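Local coordinates for protein origin of replication complex subunit 1B (Arabidopsis thaliana, PDB 5HH7) that reads the unmodified histone H3 tail through its BAH-PHD cassette, as a subunit of the origin recognition complex that binds replication origins and regulates transcription, at residues 27-39 with 126-139. Sequence-based numbering, arbitrary orientation.
Sequences EIGDDVYVKRRED and LLSGDLWAARIDKL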
loop_
_atom_site.group_PDB
_atom_site.type_symbol
_atom_site.label_atom_id
_atom_site.label_comp_id
_atom_site.label_asym_id
_atom_site.label_seq_id
_atom_site.Cartn_x
_atom_site.Cartn_y
_atom_site.Cartn_z
ATOM N N GLU A 27 8.577 10.887 -9.392
ATOM C CA GLU A 27 9.949 10.585 -9.773
ATOM C C GLU A 27 10.087 9.101 -10.088
ATOM O O GLU A 27 9.368 8.276 -9.527
ATOM C CB GLU A 27 10.893 10.980 -8.632
ATOM C CG GLU A 27 12.369 10.772 -8.911
ATOM C CD GLU A 27 13.251 11.466 -7.888
ATOM O OE1 GLU A 27 12.707 12.011 -6.905
ATOM O OE2 GLU A 27 14.487 11.471 -8.069
ATOM N N ILE A 28 10.995 8.765 -10.999
ATOM C CA ILE A 28 11.304 7.369 -11.286
ATOM C C ILE A 28 11.644 6.647 -9.988
ATOM O O ILE A 28 12.464 7.121 -9.202
ATOM C CB ILE A 28 12.490 7.238 -12.261
ATOM C CG1 ILE A 28 12.129 7.826 -13.626
ATOM C CG2 ILE A 28 12.905 5.781 -12.405
ATOM C CD1 ILE A 28 13.285 7.835 -14.614
ATOM N N GLY A 29 10.993 5.513 -9.757
ATOM C CA GLY A 29 11.228 4.740 -8.552
ATOM C C GLY A 29 10.158 4.951 -7.499
ATOM O O GLY A 29 10.091 4.205 -6.522
ATOM N N ASP A 30 9.326 5.972 -7.690
ATOM C CA ASP A 30 8.196 6.204 -6.796
ATOM C C ASP A 30 7.200 5.053 -6.881
ATOM O O ASP A 30 7.082 4.403 -7.915
ATOM C CB ASP A 30 7.471 7.509 -7.143
ATOM C CG ASP A 30 8.197 8.742 -6.637
ATOM O OD1 ASP A 30 9.241 8.597 -5.967
ATOM O OD2 ASP A 30 7.704 9.862 -6.899
ATOM N N ASP A 31 6.486 4.816 -5.786
ATOM C CA ASP A 31 5.396 3.849 -5.758
ATOM C C ASP A 31 4.071 4.603 -5.664
ATOM O O ASP A 31 3.953 5.562 -4.896
ATOM C CB ASP A 31 5.566 2.906 -4.567
ATOM C CG ASP A 31 6.866 2.120 -4.629
ATOM O OD1 ASP A 31 7.101 1.438 -5.650
ATOM O OD2 ASP A 31 7.661 2.201 -3.666
ATOM N N VAL A 32 3.078 4.182 -6.445
ATOM C CA VAL A 32 1.797 4.882 -6.501
ATOM C C VAL A 32 0.603 3.934 -6.574
ATOM O O VAL A 32 0.708 2.825 -7.103
ATOM C CB VAL A 32 1.718 5.828 -7.730
ATOM C CG1 VAL A 32 2.607 7.055 -7.543
ATOM C CG2 VAL A 32 2.086 5.083 -9.005
ATOM N N TYR A 33 -0.530 4.381 -6.035
ATOM C CA TYR A 33 -1.808 3.724 -6.277
ATOM C C TYR A 33 -2.292 4.140 -7.656
ATOM O O TYR A 33 -2.144 5.304 -8.046
ATOM C CB TYR A 33 -2.861 4.166 -5.262
ATOM C CG TYR A 33 -2.666 3.710 -3.832
ATOM C CD1 TYR A 33 -2.824 2.377 -3.474
ATOM C CD2 TYR A 33 -2.382 4.626 -2.828
ATOM C CE1 TYR A 33 -2.671 1.964 -2.156
ATOM C CE2 TYR A 33 -2.230 4.228 -1.512
ATOM C CZ TYR A 33 -2.379 2.898 -1.181
ATOM O OH TYR A 33 -2.229 2.511 0.129
ATOM N N VAL A 34 -2.881 3.199 -8.390
ATOM C CA VAL A 34 -3.387 3.491 -9.727
ATOM C C VAL A 34 -4.820 3.003 -9.938
ATOM O O VAL A 34 -5.180 1.885 -9.553
ATOM C CB VAL A 34 -2.482 2.895 -10.832
ATOM C CG1 VAL A 34 -3.044 3.205 -12.217
ATOM C CG2 VAL A 34 -1.058 3.428 -10.703
ATOM N N LYS A 35 -5.632 3.861 -10.545
ATOM C CA LYS A 35 -6.963 3.488 -10.995
ATOM C C LYS A 35 -6.970 3.491 -12.517
ATOM O O LYS A 35 -7.025 4.553 -13.139
ATOM C CB LYS A 35 -7.996 4.483 -10.467
ATOM C CG LYS A 35 -9.394 4.343 -11.064
ATOM C CD LYS A 35 -10.056 3.063 -10.622
ATOM C CE LYS A 35 -11.500 3.279 -10.183
ATOM N NZ LYS A 35 -12.450 3.560 -11.303
ATOM N N ARG A 36 -6.908 2.307 -13.116
ATOM C CA ARG A 36 -6.826 2.198 -14.569
ATOM C C ARG A 36 -8.142 2.579 -15.250
ATOM O O ARG A 36 -9.216 2.465 -14.657
ATOM C CB ARG A 36 -6.389 0.790 -14.980
ATOM C CG ARG A 36 -5.027 0.379 -14.430
ATOM C CD ARG A 36 -4.556 -0.952 -15.009
ATOM N NE ARG A 36 -4.294 -0.877 -16.444
ATOM C CZ ARG A 36 -3.729 -1.850 -17.153
ATOM N NH1 ARG A 36 -3.356 -2.978 -16.560
ATOM N NH2 ARG A 36 -3.533 -1.697 -18.457
ATOM N N ARG A 37 -8.041 3.035 -16.496
ATOM C CA ARG A 37 -9.202 3.476 -17.268
ATOM C C ARG A 37 -10.277 2.401 -17.355
ATOM O O ARG A 37 -11.473 2.692 -17.311
ATOM C CB ARG A 37 -8.785 3.871 -18.686
ATOM C CG ARG A 37 -7.917 5.105 -18.773
ATOM C CD ARG A 37 -8.636 6.318 -18.222
ATOM N NE ARG A 37 -8.009 7.557 -18.669
ATOM C CZ ARG A 37 -8.293 8.757 -18.178
ATOM N NH1 ARG A 37 -9.190 8.888 -17.211
ATOM N NH2 ARG A 37 -7.671 9.827 -18.653
ATOM N N GLU A 38 -9.835 1.155 -17.477
ATOM C CA GLU A 38 -10.736 0.037 -17.715
ATOM C C GLU A 38 -11.389 -0.480 -16.430
ATOM O O GLU A 38 -12.303 -1.303 -16.486
ATOM C CB GLU A 38 -9.992 -1.100 -18.423
ATOM C CG GLU A 38 -9.348 -0.707 -19.753
ATOM C CD GLU A 38 -7.978 -0.064 -19.587
ATOM O OE1 GLU A 38 -7.597 0.245 -18.439
ATOM O OE2 GLU A 38 -7.281 0.127 -20.607
ATOM N N ASP A 39 -10.924 0.006 -15.283
ATOM C CA ASP A 39 -11.456 -0.435 -13.996
ATOM C C ASP A 39 -12.936 -0.091 -13.843
ATOM O O ASP A 39 -13.410 0.921 -14.361
ATOM C CB ASP A 39 -10.655 0.165 -12.840
ATOM C CG ASP A 39 -9.241 -0.378 -12.759
ATOM O OD1 ASP A 39 -8.929 -1.350 -13.479
ATOM O OD2 ASP A 39 -8.444 0.159 -11.963
ATOM N N LEU A 126 -6.710 -1.751 -2.312
ATOM C CA LEU A 126 -5.573 -2.408 -2.946
ATOM C C LEU A 126 -5.506 -3.870 -2.537
ATOM O O LEU A 126 -5.404 -4.761 -3.380
ATOM C CB LEU A 126 -4.261 -1.719 -2.567
ATOM C CG LEU A 126 -3.019 -2.438 -3.097
ATOM C CD1 LEU A 126 -2.990 -2.394 -4.624
ATOM C CD2 LEU A 126 -1.743 -1.849 -2.508
ATOM N N LEU A 127 -5.589 -4.111 -1.234
ATOM C CA LEU A 127 -5.420 -5.453 -0.695
ATOM C C LEU A 127 -6.607 -6.368 -0.982
ATOM O O LEU A 127 -6.523 -7.581 -0.794
ATOM C CB LEU A 127 -5.117 -5.395 0.806
ATOM C CG LEU A 127 -3.820 -4.656 1.156
ATOM C CD1 LEU A 127 -3.569 -4.625 2.669
ATOM C CD2 LEU A 127 -2.619 -5.269 0.423
ATOM N N SER A 128 -7.710 -5.789 -1.448
ATOM C CA SER A 128 -8.859 -6.589 -1.851
ATOM C C SER A 128 -8.920 -6.713 -3.372
ATOM O O SER A 128 -9.863 -7.280 -3.921
ATOM C CB SER A 128 -10.160 -5.990 -1.309
ATOM O OG SER A 128 -10.443 -4.749 -1.932
ATOM N N GLY A 129 -7.908 -6.171 -4.045
ATOM C CA GLY A 129 -7.811 -6.255 -5.493
ATOM C C GLY A 129 -8.731 -5.310 -6.243
ATOM O O GLY A 129 -9.084 -5.562 -7.398
ATOM N N ASP A 130 -9.111 -4.211 -5.596
ATOM C CA ASP A 130 -10.036 -3.256 -6.197
ATOM C C ASP A 130 -9.345 -1.986 -6.690
ATOM O O ASP A 130 -9.997 -1.044 -7.137
ATOM C CB ASP A 130 -11.173 -2.935 -5.228
ATOM C CG ASP A 130 -12.081 -4.127 -4.995
ATOM O OD1 ASP A 130 -12.417 -4.812 -5.985
ATOM O OD2 ASP A 130 -12.442 -4.387 -3.829
ATOM N N LEU A 131 -8.021 -1.966 -6.594
ATOM C CA LEU A 131 -7.215 -0.982 -7.308
ATOM C C LEU A 131 -5.797 -1.506 -7.454
ATOM O O LEU A 131 -5.480 -2.574 -6.937
ATOM C CB LEU A 131 -7.260 0.409 -6.657
ATOM C CG LEU A 131 -6.909 0.655 -5.191
ATOM C CD1 LEU A 131 -5.410 0.674 -4.980
ATOM C CD2 LEU A 131 -7.520 1.972 -4.744
ATOM N N TRP A 132 -4.955 -0.762 -8.165
ATOM C CA TRP A 132 -3.616 -1.227 -8.497
ATOM C C TRP A 132 -2.554 -0.444 -7.737
ATOM O O TRP A 132 -2.809 0.653 -7.237
ATOM C CB TRP A 132 -3.345 -1.065 -9.995
ATOM C CG TRP A 132 -4.337 -1.717 -10.908
ATOM C CD1 TRP A 132 -5.634 -1.345 -11.107
ATOM C CD2 TRP A 132 -4.101 -2.830 -11.780
ATOM N NE1 TRP A 132 -6.227 -2.168 -12.034
ATOM C CE2 TRP A 132 -5.307 -3.089 -12.462
ATOM C CE3 TRP A 132 -2.989 -3.638 -12.044
ATOM C CZ2 TRP A 132 -5.435 -4.118 -13.392
ATOM C CZ3 TRP A 132 -3.118 -4.664 -12.970
ATOM C CH2 TRP A 132 -4.332 -4.895 -13.629
ATOM N N ALA A 133 -1.360 -1.019 -7.671
ATOM C CA ALA A 133 -0.180 -0.316 -7.186
ATOM C C ALA A 133 0.947 -0.575 -8.173
ATOM O O ALA A 133 1.064 -1.677 -8.715
ATOM C CB ALA A 133 0.202 -0.798 -5.799
ATOM N N ALA A 134 1.770 0.439 -8.416
ATOM C CA ALA A 134 2.854 0.314 -9.380
ATOM C C ALA A 134 4.077 1.104 -8.956
ATOM O O ALA A 134 3.975 2.083 -8.214
ATOM C CB ALA A 134 2.395 0.781 -10.756
ATOM N N ARG A 135 5.235 0.665 -9.431
ATOM C CA ARG A 135 6.448 1.456 -9.330
ATOM C C ARG A 135 6.631 2.203 -10.644
ATOM O O ARG A 135 6.418 1.644 -11.722
ATOM C CB ARG A 135 7.656 0.563 -9.045
ATOM C CG ARG A 135 8.998 1.267 -9.202
ATOM C CD ARG A 135 10.060 0.612 -8.339
ATOM N NE ARG A 135 9.847 0.898 -6.923
ATOM C CZ ARG A 135 10.465 0.265 -5.932
ATOM N NH1 ARG A 135 11.334 -0.705 -6.200
ATOM N NH2 ARG A 135 10.208 0.595 -4.672
ATOM N N ILE A 136 7.010 3.471 -10.557
ATOM C CA ILE A 136 7.194 4.268 -11.759
ATOM C C ILE A 136 8.518 3.933 -12.439
ATOM O O ILE A 136 9.595 4.203 -11.904
ATOM C CB ILE A 136 7.111 5.771 -11.461
ATOM C CG1 ILE A 136 5.732 6.115 -10.887
ATOM C CG2 ILE A 136 7.373 6.564 -12.726
ATOM C CD1 ILE A 136 5.526 7.594 -10.610
ATOM N N ASP A 137 8.421 3.337 -13.621
ATOM C CA ASP A 137 9.595 2.918 -14.377
ATOM C C ASP A 137 10.095 4.055 -15.260
ATOM O O ASP A 137 11.294 4.334 -15.314
ATOM C CB ASP A 137 9.255 1.692 -15.227
ATOM C CG ASP A 137 10.467 1.097 -15.909
ATOM O OD1 ASP A 137 11.291 0.469 -15.213
ATOM O OD2 ASP A 137 10.588 1.248 -17.143
ATOM N N LYS A 138 9.167 4.706 -15.953
ATOM C CA LYS A 138 9.490 5.849 -16.803
ATOM C C LYS A 138 8.414 6.919 -16.655
ATOM O O LYS A 138 7.301 6.627 -16.226
ATOM C CB LYS A 138 9.574 5.426 -18.273
ATOM C CG LYS A 138 10.601 4.347 -18.583
ATOM C CD LYS A 138 12.021 4.871 -18.461
ATOM C CE LYS A 138 13.022 3.835 -18.949
ATOM N NZ LYS A 138 12.824 2.527 -18.262
ATOM N N LEU A 139 8.761 8.156 -16.998
ATOM C CA LEU A 139 7.791 9.239 -17.123
ATOM C C LEU A 139 8.058 9.962 -18.431
ATOM O O LEU A 139 9.212 10.214 -18.776
ATOM C CB LEU A 139 7.921 10.239 -15.974
ATOM C CG LEU A 139 7.673 9.775 -14.540
ATOM C CD1 LEU A 139 8.962 9.862 -13.742
ATOM C CD2 LEU A 139 6.573 10.607 -13.889
#
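V32 and A134 pair backbone to backbone, V32 N to A134 O (2.9 Å) and A134 N to V32 O, where strand 31-34 runs antiparallel to strand 132-139. V34 and W132 form the next hydrogen-bonded pair; D31 with R135 and Y33 with A133 are the non-hydrogen-bonded ones. Beyond D31 the pairing continues into the type II turn 27-30, where G29, at positive phi, gives its N-H to I136 O and D30 O accepts I136 N (2.8 Å). A salt bridge lies on the face of D31, Y33, A133 and R135: D31 and R135 run side by side, NH2 of R135 reaching the syn lone pair of D31 OD2 at 3.2 Å, while the NE to OD1 bond is weak. The strongest polar partner of D31 is the Y155 hydroxyl, hydrogen-bonded to OD1. R36 CD lies over the W132 indole, 3.6 Å from the five-membered ring centroid, and a bend at chi3 (66°) carries the guanidinium over the six-membered ring in a cation-pi contact, its plane tilted 69° and NH1 nearest CH2. At the indole edge NE1 donates to D39 OD1 (3.2 Å), carboxylate and ring nearly coplanar; R36 N donates to D39 OD2 from above the carboxylate plane. Y33 CD1 meets L131 CD1 (3.4 Å) and Y33 CE1 meets L126 CD2, while the I28 and L139 side chains slide past each other, CG1 against CD1. Strand 31-34 sits between 132-142 and 188-195 in the BAH beta sheet, and the PHD zinc ligands, C53 to C96, are inserted between the paired strands.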